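PDB 6LZH: GrgF from Penicillium sp. sh18, which is a polyketide transferase of the alpha/beta hydrolase fold that acts in gregatin A biosynthesis, probably joining two polyketide chains by Claisen condensation. Local coordinates for residues Val241-Glu246 / Lys267-Trp272; Thr15-Thr20 / Ala84-Glu89; Thr96-Lys99 / Leu103-Glu106; Gln151-Leu156 / Gln210-Ser215; Pro258-Ile263 / Lys289-Phe294. All blocks are in the same frame, centred on the assembly; numbering follows the deposited sequence.

From the N terminus, contact 2 comes first, bringing the turn between strands 9-14 and 20-26 to the start of helix 84-99 across 63 intervening residues. Contact 3 uses the end of that same helix and closes the short loop leading to strand 104-105. Contact 4 joins helices 150-165 and 209-216, within the insertion between strands 133-137 and 232-237. These three follow in series and none nests in another. The last two cross: 241-246 of contact 1 precedes 258-263 of contact 5, then 267-272 and 289-294 follow in the same order. Contact 1 holds the histidine of the probable active site, while contact 5 ties strand 259-264 to the C-terminal helix.

Contact 1: residues Val241-Glu246 / Lys267-Trp272; sequences VSCPTE and KGHLDW
His269 turns its CG anti to the backbone N (chi1 -171°), while Cys243 puts SG anti to its carbonyl carbon (chi1 -71°), and these two choices bring imidazole and thiol together. SG approaches the CE1 corner of the ring, 3.2 Å from His269 CE1, and comes in obliquely, neither squarely over the ring nor along its rim. Ser242 packs nearer the root of the same side chain, its CB 3.7 Å from His269 CB. The backbones are joined by a water, which accepts from Val241 N at 3.0 Å and from His269 N at 2.9 Å.

Here is the familiar logic of a catalytic triad, in which one loop carries the acid and another the histidine. His269 ND1 is hydrogen-bonded to Asp240 OD2, just ahead of Val241, and the ring also lies against Cys115; the three are very probably the active-site residues. Cys243 is thus a second cysteine beside the histidine, distinct from the likely nucleophile. Helix 187-198 touches both segments, through Met192 on Ser242 and His269 and Leu188 on Cys243, while Pro244 occupies the N-cap position of helix 245-254 and His269 lies in the loop between strand 259-264 and helix 277-292.

Contact 2: residues Thr15-Thr20 / Ala84-Glu89; sequences TLDGLT and ARQQAE
Asp17 is the third residue of a type I turn from Thr15 to Gly18, and its CA lies 9.3 Å from the CA of Gln86 in the first turn of helix 84-99, an interval bridged here by side chains. The turn closes a beta hairpin, that of the neighbouring antiparallel strands 9-14 and 20-26 at one edge of the alpha/beta hydrolase sheet. The bridge is a single hydrogen bond from Gln86 NE2 to Asp17 OD2, 3.0 Å long and nearly straight at 168°. Gln86 reaches it with CG anti to the backbone N (chi1 180°) and the chain extended beyond. The acceptor lies in the plane of the amide, whereas the donor stands above the plane of the carboxylate, the two groups being turned almost perpendicular.

Both ends are fixed by further bonds. Gln86 OE1 takes Arg69 NE, and Asp17 OD1 is hydrogen-bonded to His90. Were Gln86 an alanine, Asp17 OD2 would probably lose this donor and Arg69 its amide acceptor, though His90 would still hold Asp17. Nearly one turn along the helix, Glu89 pairs with Arg161 of the second subunit. Within the turn, Thr15 OG1 donates to Asp17 OD1 at 2.6 Å and accepts from Leu19 N at 2.9 Å.

Contact 3: residues Thr96-Lys99 / Leu103-Glu106; sequences TWFK and LVNE
The contact between Phe98 and Val104, with Lys99 and Glu106 beside it, belongs to the returning half of a beta-alpha-beta crossover, where the chain leaves helix 84-99 and heads through the short strand 104-105 into strand 108-114. Only three residues separate the two segments. Val104 points its CB toward the helix and lies over one face of the Phe98 ring, the two side chains crossing at about a right angle. The modelled approach of its CG2 to the ring is too close to be trusted, but the valine's CB also rests 3.7 Å from Phe98 O.

On the outer side, Lys99 and Glu106 meet by their aliphatic roots, with Lys99 CG 3.8 Å from Glu106 CB. The lysine chain bends at its third torsion (chi3 50°), and its CE comes 3.8 Å from Glu106 OE2. Phe98 further packs on Ala34, Ile36 and Leu64 of the central strands, and Val104 and Lys99 both touch Ile109.

Chemically the contact is therefore apolar inside and charged at its border: Lys99 NZ and Glu106 OE2 stand 4.3 Å apart, beyond a salt bridge, so any attraction is probably a general electrostatic one, without a hydrogen-bonded ion pair.

Contact 4: residues Gln151-Leu156 / Gln210-Ser215; sequences QPILEL and QTYYKS. With NA (sodium ion), chain D.
Ile153 and Tyr212 cross at about a right angle, the isoleucine coming in over one face of the phenol ring. Its CG2 does the close touching, 3.6 Å from Tyr212 CB and 3.7 Å from Tyr212 CD2, while CD1 hangs above the same ring, displaced toward the rim. With CG anti to the backbone N (chi1 -173°), Tyr212 is swung where the branched side chain can cover it. One residue on, the theme repeats: Leu154 and Tyr213 also cross nearly perpendicularly, with Leu154 CD2 4.1 Å from Tyr213 CD2 and the methyl oblique to the ring.

Beyond these apolar contacts, the hydroxyls are held elsewhere, Tyr212 OH by Thr144 O and Tyr213 OH by His92 of the second subunit. Further along, Ser215 OG donates to Tyr212 O at 2.9 Å. The carbonyl Ser215 O coordinates a sodium ion at 2.3 Å, a site completed by three waters and Trp218 O.

Helices 150-165 and 209-216 both lie in the insertion between strands 133-137 and 232-237, the place where alpha/beta hydrolases commonly carry a lid; on the dimer side Phe127 of the second subunit packs against Leu154 and Tyr213.

Contact 5: residues Pro258-Ile263 / Lys289-Phe294; sequences PKELDI and KRHMAF. With NA (sodium ion), chain C.
The carboxylate of Glu260 lies edge to edge with the guanidinium of Arg290, their planes only 11° apart, while the imidazole of His291 offers its edge from above the carboxylate plane. This clamps one of the two edge strands of the alpha/beta hydrolase sheet, 259-264, to the last helix, 277-292. Arg290 grips end-on in a bidentate salt bridge: NH2 donates to Glu260 OE1 at 2.8 Å and NH1 to Glu260 OE2 at 3.0 Å, each oxygen accepting through its syn lone pair. Arg290 is itself steadied by a salt bridge from NE to Asp286. Replacing Glu260 by an alanine would probably strand the Arg290 charge without this mate and free the His291 ring to turn.

Farther along the strand, Asp262 OD1 and Ile263 O each bind a sodium ion at 2.4 Å. Back at the clamp, OE2 of Glu260 is doubly gripped, since besides the arginine it accepts an almost straight bond (172°) from His291 NE2 at 2.9 Å.

Contact 1: residues Val241-Glu246 / Lys267-Trp272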
# COMPACT_ATOMS: atom_id res chain seq x y z
N VAL A 241 11.29 17.77 -16.97
CA VAL A 241 11.76 18.30 -15.70
C VAL A 241 10.69 18.24 -14.62
O VAL A 241 11.00 18.48 -13.45
CB VAL A 241 12.29 19.74 -15.87
CG1 VAL A 241 13.55 19.71 -16.74
CG2 VAL A 241 11.24 20.64 -16.50
N SER A 242 9.45 17.88 -14.98
CA SER A 242 8.34 17.72 -14.05
C SER A 242 8.30 16.31 -13.46
O SER A 242 8.24 16.15 -12.23
CB SER A 242 7.02 18.04 -14.76
OG SER A 242 7.04 19.36 -15.28
N CYS A 243 8.32 15.29 -14.31
CA CYS A 243 8.56 13.90 -13.94
C CYS A 243 9.95 13.59 -14.46
O CYS A 243 10.10 13.15 -15.61
CB CYS A 243 7.55 12.95 -14.58
SG CYS A 243 5.89 13.01 -13.97
N PRO A 244 11.02 13.79 -13.65
CA PRO A 244 12.40 13.71 -14.17
C PRO A 244 12.66 12.54 -15.11
O PRO A 244 12.39 11.39 -14.78
CB PRO A 244 13.23 13.59 -12.88
CG PRO A 244 12.44 14.41 -11.87
CD PRO A 244 10.98 14.17 -12.22
N THR A 245 13.15 12.85 -16.30
CA THR A 245 13.54 11.80 -17.25
C THR A 245 14.43 10.75 -16.58
O THR A 245 14.30 9.55 -16.84
CB THR A 245 14.25 12.44 -18.45
OG1 THR A 245 13.34 13.35 -19.11
CG2 THR A 245 14.73 11.39 -19.46
N GLU A 246 15.34 11.18 -15.69
CA GLU A 246 16.20 10.21 -15.02
C GLU A 246 15.37 9.23 -14.21
O GLU A 246 15.67 8.03 -14.20
CB GLU A 246 17.20 10.91 -14.11
CG GLU A 246 18.34 11.58 -14.84
CD GLU A 246 19.15 12.43 -13.88
OE1 GLU A 246 18.54 13.23 -13.15
OE2 GLU A 246 20.39 12.29 -13.86
N LYS A 267 11.37 17.07 -26.07
CA LYS A 267 10.08 17.37 -25.46
C LYS A 267 10.16 17.25 -23.95
O LYS A 267 10.91 16.43 -23.41
CB LYS A 267 9.00 16.43 -26.00
CG LYS A 267 8.87 16.43 -27.53
CD LYS A 267 8.64 17.84 -28.06
CE LYS A 267 8.52 17.82 -29.58
NZ LYS A 267 8.24 19.18 -30.12
N GLY A 268 9.36 18.08 -23.29
CA GLY A 268 9.17 18.03 -21.86
C GLY A 268 7.92 17.24 -21.49
O GLY A 268 7.38 16.48 -22.29
N HIS A 269 7.44 17.48 -20.26
CA HIS A 269 6.42 16.62 -19.67
C HIS A 269 5.10 16.70 -20.42
O HIS A 269 4.37 15.71 -20.49
CB HIS A 269 6.18 17.00 -18.21
CG HIS A 269 5.30 16.02 -17.49
ND1 HIS A 269 5.62 14.69 -17.36
CD2 HIS A 269 4.10 16.18 -16.87
CE1 HIS A 269 4.66 14.07 -16.69
NE2 HIS A 269 3.74 14.96 -16.37
N LEU A 270 4.78 17.87 -20.94
CA LEU A 270 3.50 18.15 -21.58
C LEU A 270 3.63 18.63 -23.01
O LEU A 270 2.76 18.33 -23.83
CB LEU A 270 2.76 19.22 -20.78
CG LEU A 270 1.26 19.10 -20.61
CD1 LEU A 270 1.00 17.88 -19.76
CD2 LEU A 270 0.71 20.37 -19.95
N ASP A 271 4.67 19.41 -23.32
CA ASP A 271 4.72 20.10 -24.60
C ASP A 271 4.85 19.16 -25.79
O ASP A 271 4.76 19.62 -26.94
CB ASP A 271 5.85 21.14 -24.60
CG ASP A 271 7.21 20.56 -24.25
OD1 ASP A 271 7.56 19.48 -24.77
OD2 ASP A 271 7.94 21.22 -23.47
N TRP A 272 5.02 17.86 -25.56
CA TRP A 272 4.94 16.94 -26.69
C TRP A 272 3.56 16.97 -27.34
O TRP A 272 3.43 16.53 -28.49
CB TRP A 272 5.30 15.51 -26.25
CG TRP A 272 4.43 14.99 -25.16
CD1 TRP A 272 4.68 15.04 -23.82
CD2 TRP A 272 3.16 14.35 -25.32
NE1 TRP A 272 3.63 14.48 -23.13
CE2 TRP A 272 2.69 14.04 -24.03
CE3 TRP A 272 2.38 14.01 -26.43
CZ2 TRP A 272 1.46 13.40 -23.82
CZ3 TRP A 272 1.16 13.37 -26.21
CH2 TRP A 272 0.72 13.07 -24.92
O HOH W 1 9.06 19.06 -18.52

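Contact 2: residues Thr15-Thr20 / Ala84-Glu89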
# COMPACT_ATOMS: atom_id res chain seq x y z
N THR A 15 -16.41 -1.14 -8.22
CA THR A 15 -15.13 -1.65 -7.74
C THR A 15 -15.34 -2.69 -6.65
O THR A 15 -16.40 -2.76 -6.03
CB THR A 15 -14.25 -0.51 -7.20
OG1 THR A 15 -14.88 0.04 -6.04
CG2 THR A 15 -14.08 0.59 -8.24
N LEU A 16 -14.29 -3.47 -6.39
CA LEU A 16 -14.38 -4.47 -5.33
C LEU A 16 -14.76 -3.83 -4.00
O LEU A 16 -15.52 -4.42 -3.21
CB LEU A 16 -13.07 -5.24 -5.21
CG LEU A 16 -12.97 -6.40 -4.20
CD1 LEU A 16 -14.00 -7.49 -4.46
CD2 LEU A 16 -11.58 -6.98 -4.24
N ASP A 17 -14.28 -2.61 -3.73
CA ASP A 17 -14.61 -1.97 -2.47
C ASP A 17 -15.88 -1.11 -2.55
O ASP A 17 -16.07 -0.23 -1.71
CB ASP A 17 -13.43 -1.14 -1.93
CG ASP A 17 -12.64 -0.42 -3.02
OD1 ASP A 17 -13.09 -0.36 -4.18
OD2 ASP A 17 -11.55 0.10 -2.70
N GLY A 18 -16.75 -1.37 -3.53
CA GLY A 18 -18.10 -0.84 -3.50
C GLY A 18 -18.32 0.53 -4.12
O GLY A 18 -19.40 1.09 -3.94
N LEU A 19 -17.35 1.08 -4.83
CA LEU A 19 -17.51 2.39 -5.44
C LEU A 19 -18.01 2.26 -6.87
O LEU A 19 -17.69 1.30 -7.57
CB LEU A 19 -16.18 3.15 -5.45
CG LEU A 19 -15.49 3.25 -4.10
CD1 LEU A 19 -14.07 3.64 -4.30
CD2 LEU A 19 -16.22 4.27 -3.26
N THR A 20 -18.75 3.28 -7.33
CA THR A 20 -19.05 3.45 -8.74
C THR A 20 -18.04 4.41 -9.35
O THR A 20 -17.91 5.55 -8.91
CB THR A 20 -20.46 4.01 -8.95
OG1 THR A 20 -21.43 3.09 -8.43
CG2 THR A 20 -20.73 4.20 -10.43
N ALA A 84 -2.33 5.18 -5.08
CA ALA A 84 -1.88 4.42 -6.24
C ALA A 84 -2.26 2.95 -6.11
O ALA A 84 -2.73 2.34 -7.08
CB ALA A 84 -0.37 4.55 -6.41
N ARG A 85 -2.05 2.36 -4.93
CA ARG A 85 -2.40 0.95 -4.75
C ARG A 85 -3.87 0.71 -5.06
O ARG A 85 -4.21 -0.22 -5.80
CB ARG A 85 -2.08 0.50 -3.33
CG ARG A 85 -2.33 -0.97 -3.15
CD ARG A 85 -2.10 -1.38 -1.69
NE ARG A 85 -3.32 -1.21 -0.92
CZ ARG A 85 -3.44 -1.58 0.35
NH1 ARG A 85 -2.42 -2.13 0.98
NH2 ARG A 85 -4.59 -1.40 0.99
N GLN A 86 -4.75 1.53 -4.50
CA GLN A 86 -6.18 1.35 -4.75
C GLN A 86 -6.51 1.57 -6.22
O GLN A 86 -7.38 0.89 -6.78
CB GLN A 86 -7.01 2.31 -3.89
CG GLN A 86 -8.51 2.16 -4.12
CD GLN A 86 -9.35 3.25 -3.46
OE1 GLN A 86 -8.97 4.42 -3.44
NE2 GLN A 86 -10.50 2.87 -2.93
N GLN A 87 -5.85 2.55 -6.84
CA GLN A 87 -6.16 2.88 -8.23
C GLN A 87 -5.72 1.75 -9.15
O GLN A 87 -6.42 1.42 -10.12
CB GLN A 87 -5.51 4.21 -8.63
CG GLN A 87 -6.09 4.80 -9.93
CD GLN A 87 -5.63 6.23 -10.24
OE1 GLN A 87 -5.40 7.06 -9.33
NE2 GLN A 87 -5.53 6.53 -11.54
N ALA A 88 -4.58 1.12 -8.85
CA ALA A 88 -4.18 -0.06 -9.59
C ALA A 88 -5.19 -1.17 -9.40
O ALA A 88 -5.54 -1.88 -10.36
CB ALA A 88 -2.80 -0.53 -9.14
N GLU A 89 -5.65 -1.38 -8.16
CA GLU A 89 -6.68 -2.38 -7.91
C GLU A 89 -7.91 -2.11 -8.76
O GLU A 89 -8.52 -3.03 -9.32
CB GLU A 89 -7.06 -2.39 -6.44
CG GLU A 89 -6.12 -3.17 -5.55
CD GLU A 89 -6.63 -3.19 -4.12
OE1 GLU A 89 -7.63 -3.88 -3.83
OE2 GLU A 89 -6.06 -2.46 -3.31

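Contact 3: residues Thr96-Lys99 / Leu103-Glu106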
# COMPACT_ATOMS: atom_id res chain seq x y z
N THR A 96 -11.93 -6.52 -15.54
CA THR A 96 -13.05 -7.44 -15.32
C THR A 96 -14.31 -6.97 -16.03
O THR A 96 -14.96 -7.74 -16.74
CB THR A 96 -13.31 -7.59 -13.82
OG1 THR A 96 -12.16 -8.16 -13.20
CG2 THR A 96 -14.55 -8.45 -13.55
N TRP A 97 -14.67 -5.70 -15.81
CA TRP A 97 -15.82 -5.11 -16.49
C TRP A 97 -15.66 -5.17 -18.01
O TRP A 97 -16.58 -5.59 -18.73
CB TRP A 97 -15.96 -3.65 -16.03
CG TRP A 97 -17.06 -2.90 -16.67
CD1 TRP A 97 -18.39 -2.94 -16.33
CD2 TRP A 97 -16.95 -1.96 -17.75
NE1 TRP A 97 -19.11 -2.09 -17.15
CE2 TRP A 97 -18.24 -1.48 -18.02
CE3 TRP A 97 -15.87 -1.48 -18.50
CZ2 TRP A 97 -18.49 -0.55 -19.03
CZ3 TRP A 97 -16.12 -0.55 -19.50
CH2 TRP A 97 -17.42 -0.09 -19.75
N PHE A 98 -14.50 -4.74 -18.52
CA PHE A 98 -14.34 -4.56 -19.96
C PHE A 98 -14.46 -5.88 -20.71
O PHE A 98 -15.00 -5.91 -21.82
CB PHE A 98 -12.98 -3.91 -20.26
CG PHE A 98 -13.00 -3.06 -21.48
CD1 PHE A 98 -14.16 -3.01 -22.24
CD2 PHE A 98 -11.92 -2.29 -21.87
CE1 PHE A 98 -14.25 -2.24 -23.35
CE2 PHE A 98 -12.01 -1.49 -23.02
CZ PHE A 98 -13.19 -1.48 -23.75
N LYS A 99 -13.99 -6.96 -20.09
CA LYS A 99 -14.03 -8.27 -20.72
C LYS A 99 -15.45 -8.68 -21.13
O LYS A 99 -15.62 -9.49 -22.05
CB LYS A 99 -13.44 -9.31 -19.78
CG LYS A 99 -11.93 -9.46 -19.90
CD LYS A 99 -11.34 -10.16 -18.71
CE LYS A 99 -12.07 -11.45 -18.38
NZ LYS A 99 -11.18 -12.38 -17.63
N LEU A 103 -17.52 -6.20 -27.96
CA LEU A 103 -16.56 -5.57 -28.86
C LEU A 103 -15.12 -5.81 -28.43
O LEU A 103 -14.20 -5.47 -29.18
CB LEU A 103 -16.82 -4.06 -28.95
CG LEU A 103 -17.91 -3.57 -29.91
CD1 LEU A 103 -18.06 -2.06 -29.81
CD2 LEU A 103 -17.64 -3.99 -31.35
N VAL A 104 -14.89 -6.37 -27.24
CA VAL A 104 -13.56 -6.47 -26.66
C VAL A 104 -13.10 -7.92 -26.71
O VAL A 104 -13.69 -8.80 -26.08
CB VAL A 104 -13.53 -5.94 -25.22
CG1 VAL A 104 -12.14 -6.12 -24.61
CG2 VAL A 104 -13.94 -4.48 -25.20
N ASN A 105 -12.03 -8.16 -27.47
CA ASN A 105 -11.29 -9.41 -27.42
C ASN A 105 -10.53 -9.49 -26.11
O ASN A 105 -9.61 -8.70 -25.88
CB ASN A 105 -10.35 -9.49 -28.62
CG ASN A 105 -9.55 -10.78 -28.66
OD1 ASN A 105 -9.26 -11.40 -27.64
ND2 ASN A 105 -9.17 -11.17 -29.86
N GLU A 106 -10.87 -10.47 -25.26
CA GLU A 106 -10.30 -10.46 -23.91
C GLU A 106 -8.82 -10.79 -23.89
O GLU A 106 -8.18 -10.63 -22.84
CB GLU A 106 -11.07 -11.42 -23.01
CG GLU A 106 -11.04 -12.85 -23.48
CD GLU A 106 -11.64 -13.80 -22.46
OE1 GLU A 106 -11.27 -15.00 -22.47
OE2 GLU A 106 -12.47 -13.34 -21.65

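Contact 4: residues Gln151-Leu156 / Gln210-Ser215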
# COMPACT_ATOMS: atom_id res chain seq x y z
N GLN A 151 8.55 15.39 7.36
CA GLN A 151 8.05 15.40 8.74
C GLN A 151 6.81 16.26 8.91
O GLN A 151 5.84 15.78 9.51
CB GLN A 151 9.17 15.85 9.69
CG GLN A 151 10.44 15.01 9.58
CD GLN A 151 11.48 15.65 8.67
OE1 GLN A 151 11.25 15.85 7.47
NE2 GLN A 151 12.64 15.97 9.23
N PRO A 152 6.77 17.51 8.43
CA PRO A 152 5.54 18.29 8.61
C PRO A 152 4.32 17.63 7.98
O PRO A 152 3.26 17.60 8.62
CB PRO A 152 5.87 19.63 7.93
CG PRO A 152 7.35 19.71 7.96
CD PRO A 152 7.80 18.30 7.74
N ILE A 153 4.43 17.09 6.77
CA ILE A 153 3.23 16.55 6.14
C ILE A 153 2.77 15.28 6.85
O ILE A 153 1.57 15.03 6.98
CB ILE A 153 3.44 16.33 4.63
CG1 ILE A 153 3.82 17.65 3.96
CG2 ILE A 153 2.16 15.82 3.97
CD1 ILE A 153 4.15 17.50 2.49
N LEU A 154 3.71 14.47 7.35
CA LEU A 154 3.32 13.30 8.13
C LEU A 154 2.60 13.70 9.41
O LEU A 154 1.61 13.07 9.81
CB LEU A 154 4.54 12.43 8.42
CG LEU A 154 5.06 11.59 7.25
CD1 LEU A 154 6.34 10.82 7.63
CD2 LEU A 154 3.97 10.61 6.78
N GLU A 155 3.06 14.78 10.07
CA GLU A 155 2.36 15.26 11.26
C GLU A 155 0.96 15.74 10.91
O GLU A 155 -0.00 15.47 11.65
CB GLU A 155 3.17 16.39 11.92
CG GLU A 155 2.79 16.73 13.35
CD GLU A 155 1.46 17.48 13.44
OE1 GLU A 155 1.22 18.41 12.63
OE2 GLU A 155 0.67 17.14 14.33
N LEU A 156 0.82 16.46 9.79
CA LEU A 156 -0.51 16.86 9.31
C LEU A 156 -1.39 15.65 9.04
O LEU A 156 -2.60 15.69 9.29
CB LEU A 156 -0.38 17.70 8.04
CG LEU A 156 0.35 19.03 8.20
CD1 LEU A 156 0.38 19.81 6.90
CD2 LEU A 156 -0.30 19.86 9.33
N GLN A 210 -3.51 13.05 3.13
CA GLN A 210 -3.28 11.62 3.17
C GLN A 210 -2.62 11.12 1.90
O GLN A 210 -2.01 10.04 1.91
CB GLN A 210 -4.62 10.88 3.40
CG GLN A 210 -5.29 11.26 4.72
CD GLN A 210 -4.42 10.91 5.92
OE1 GLN A 210 -3.66 9.93 5.90
NE2 GLN A 210 -4.52 11.72 6.97
N THR A 211 -2.75 11.87 0.80
CA THR A 211 -2.08 11.49 -0.44
C THR A 211 -0.59 11.28 -0.21
O THR A 211 -0.02 10.28 -0.66
CB THR A 211 -2.32 12.55 -1.51
OG1 THR A 211 -3.72 12.59 -1.86
CG2 THR A 211 -1.49 12.24 -2.76
N TYR A 212 0.05 12.19 0.53
CA TYR A 212 1.49 12.08 0.76
C TYR A 212 1.82 10.90 1.68
O TYR A 212 2.80 10.18 1.45
CB TYR A 212 2.04 13.38 1.33
CG TYR A 212 3.56 13.38 1.44
CD1 TYR A 212 4.36 13.76 0.36
CD2 TYR A 212 4.20 12.98 2.62
CE1 TYR A 212 5.76 13.74 0.45
CE2 TYR A 212 5.59 12.96 2.71
CZ TYR A 212 6.36 13.34 1.63
OH TYR A 212 7.74 13.33 1.72
N TYR A 213 0.99 10.67 2.71
CA TYR A 213 1.15 9.51 3.58
C TYR A 213 1.16 8.20 2.78
O TYR A 213 2.05 7.36 2.94
CB TYR A 213 0.02 9.48 4.62
CG TYR A 213 0.02 8.26 5.53
CD1 TYR A 213 -0.59 7.06 5.14
CD2 TYR A 213 0.63 8.30 6.78
CE1 TYR A 213 -0.58 5.94 5.97
CE2 TYR A 213 0.64 7.18 7.62
CZ TYR A 213 0.03 6.00 7.21
OH TYR A 213 0.03 4.90 8.05
N LYS A 214 0.15 8.00 1.93
CA LYS A 214 0.09 6.74 1.19
C LYS A 214 1.22 6.60 0.17
O LYS A 214 1.68 5.48 -0.08
CB LYS A 214 -1.26 6.62 0.49
CG LYS A 214 -2.40 6.31 1.45
CD LYS A 214 -3.67 5.93 0.71
CE LYS A 214 -4.88 5.83 1.65
NZ LYS A 214 -5.42 7.18 2.01
N SER A 215 1.70 7.70 -0.42
CA SER A 215 2.76 7.56 -1.40
C SER A 215 4.08 7.14 -0.75
O SER A 215 4.90 6.50 -1.43
CB SER A 215 2.95 8.85 -2.21
OG SER A 215 3.25 9.96 -1.40
NA NA D . 6.35 6.68 -3.24
O HOH W 2 8.00 5.83 -1.71
O HOH W 3 8.52 6.93 -4.64
O HOH W 4 5.07 7.47 -5.21

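Contact 5: residues Pro258-Ile263 / Lys289-Phe294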
# COMPACT_ATOMS: atom_id res chain seq x y z
N PRO A 258 9.96 -8.61 -21.84
CA PRO A 258 9.94 -7.69 -22.98
C PRO A 258 9.48 -6.27 -22.60
O PRO A 258 8.40 -6.06 -22.06
CB PRO A 258 8.94 -8.35 -23.94
CG PRO A 258 7.96 -9.06 -23.03
CD PRO A 258 8.76 -9.46 -21.79
N LYS A 259 10.33 -5.30 -22.91
CA LYS A 259 10.04 -3.91 -22.59
C LYS A 259 10.61 -3.06 -23.71
O LYS A 259 11.65 -3.39 -24.28
CB LYS A 259 10.62 -3.48 -21.24
CG LYS A 259 12.15 -3.57 -21.19
CD LYS A 259 12.70 -3.26 -19.81
CE LYS A 259 14.24 -3.25 -19.83
NZ LYS A 259 14.79 -2.85 -18.51
N GLU A 260 9.92 -1.98 -24.04
CA GLU A 260 10.35 -1.13 -25.14
C GLU A 260 10.26 0.33 -24.74
O GLU A 260 9.29 0.75 -24.08
CB GLU A 260 9.51 -1.38 -26.41
CG GLU A 260 9.58 -2.82 -26.90
CD GLU A 260 8.83 -3.05 -28.21
OE1 GLU A 260 8.52 -2.06 -28.91
OE2 GLU A 260 8.55 -4.23 -28.53
N LEU A 261 11.26 1.11 -25.14
CA LEU A 261 11.39 2.50 -24.75
C LEU A 261 11.31 3.40 -25.98
O LEU A 261 12.02 3.17 -26.96
CB LEU A 261 12.73 2.75 -24.05
CG LEU A 261 13.03 4.21 -23.67
CD1 LEU A 261 12.04 4.72 -22.61
CD2 LEU A 261 14.47 4.32 -23.16
N ASP A 262 10.48 4.44 -25.90
CA ASP A 262 10.50 5.53 -26.87
C ASP A 262 10.84 6.82 -26.15
O ASP A 262 10.19 7.17 -25.17
CB ASP A 262 9.14 5.66 -27.57
CG ASP A 262 9.15 6.71 -28.67
OD1 ASP A 262 10.27 7.08 -29.09
OD2 ASP A 262 8.06 7.14 -29.10
N ILE A 263 11.88 7.52 -26.62
CA ILE A 263 12.24 8.83 -26.10
C ILE A 263 11.63 9.89 -27.02
O ILE A 263 11.88 9.87 -28.23
CB ILE A 263 13.77 9.01 -26.04
CG1 ILE A 263 14.42 7.91 -25.21
CG2 ILE A 263 14.11 10.40 -25.49
CD1 ILE A 263 14.17 8.05 -23.73
N LYS A 289 0.02 -3.46 -31.90
CA LYS A 289 -0.26 -4.41 -32.98
C LYS A 289 0.69 -5.59 -32.92
O LYS A 289 0.27 -6.75 -33.07
CB LYS A 289 -0.17 -3.72 -34.35
CG LYS A 289 -1.35 -2.83 -34.67
CD LYS A 289 -1.18 -2.11 -36.01
CE LYS A 289 -2.32 -2.47 -36.95
NZ LYS A 289 -2.46 -1.55 -38.12
N ARG A 290 1.98 -5.33 -32.67
CA ARG A 290 2.96 -6.40 -32.63
C ARG A 290 2.73 -7.34 -31.45
O ARG A 290 2.85 -8.56 -31.60
CB ARG A 290 4.38 -5.79 -32.57
CG ARG A 290 4.79 -5.09 -33.86
CD ARG A 290 6.27 -4.68 -33.82
NE ARG A 290 6.48 -3.42 -33.10
CZ ARG A 290 6.92 -3.34 -31.85
NH1 ARG A 290 7.22 -4.44 -31.16
NH2 ARG A 290 7.08 -2.16 -31.29
N HIS A 291 2.36 -6.82 -30.28
CA HIS A 291 2.29 -7.66 -29.09
C HIS A 291 0.91 -8.25 -28.82
O HIS A 291 0.81 -9.31 -28.20
CB HIS A 291 2.75 -6.86 -27.86
CG HIS A 291 4.24 -6.65 -27.82
ND1 HIS A 291 5.12 -7.67 -27.49
CD2 HIS A 291 5.00 -5.56 -28.07
CE1 HIS A 291 6.36 -7.21 -27.56
NE2 HIS A 291 6.31 -5.93 -27.91
N MET A 292 -0.16 -7.57 -29.22
CA MET A 292 -1.51 -8.11 -29.08
C MET A 292 -2.02 -8.76 -30.37
O MET A 292 -3.14 -9.28 -30.38
CB MET A 292 -2.48 -7.02 -28.63
CG MET A 292 -2.05 -6.30 -27.35
SD MET A 292 -3.42 -5.57 -26.39
CE MET A 292 -4.04 -4.34 -27.56
N ALA A 293 -1.23 -8.71 -31.45
CA ALA A 293 -1.50 -9.37 -32.73
C ALA A 293 -2.82 -8.95 -33.36
O ALA A 293 -3.83 -9.66 -33.25
CB ALA A 293 -1.48 -10.90 -32.55
N PHE A 294 -2.83 -7.79 -34.03
CA PHE A 294 -3.98 -7.33 -34.79
C PHE A 294 -3.57 -6.32 -35.87
O PHE A 294 -2.38 -6.00 -35.98
CB PHE A 294 -5.04 -6.71 -33.86
CG PHE A 294 -4.63 -5.41 -33.21
CD1 PHE A 294 -4.01 -5.41 -31.97
CD2 PHE A 294 -4.90 -4.19 -33.82
CE1 PHE A 294 -3.63 -4.21 -31.35
CE2 PHE A 294 -4.54 -2.99 -33.21
CZ PHE A 294 -3.90 -3.00 -31.96
NA NA C . 11.41 8.83 -30.36
O HOH W 5 9.02 9.14 -30.91
O HOH W 6 11.26 11.52 -30.98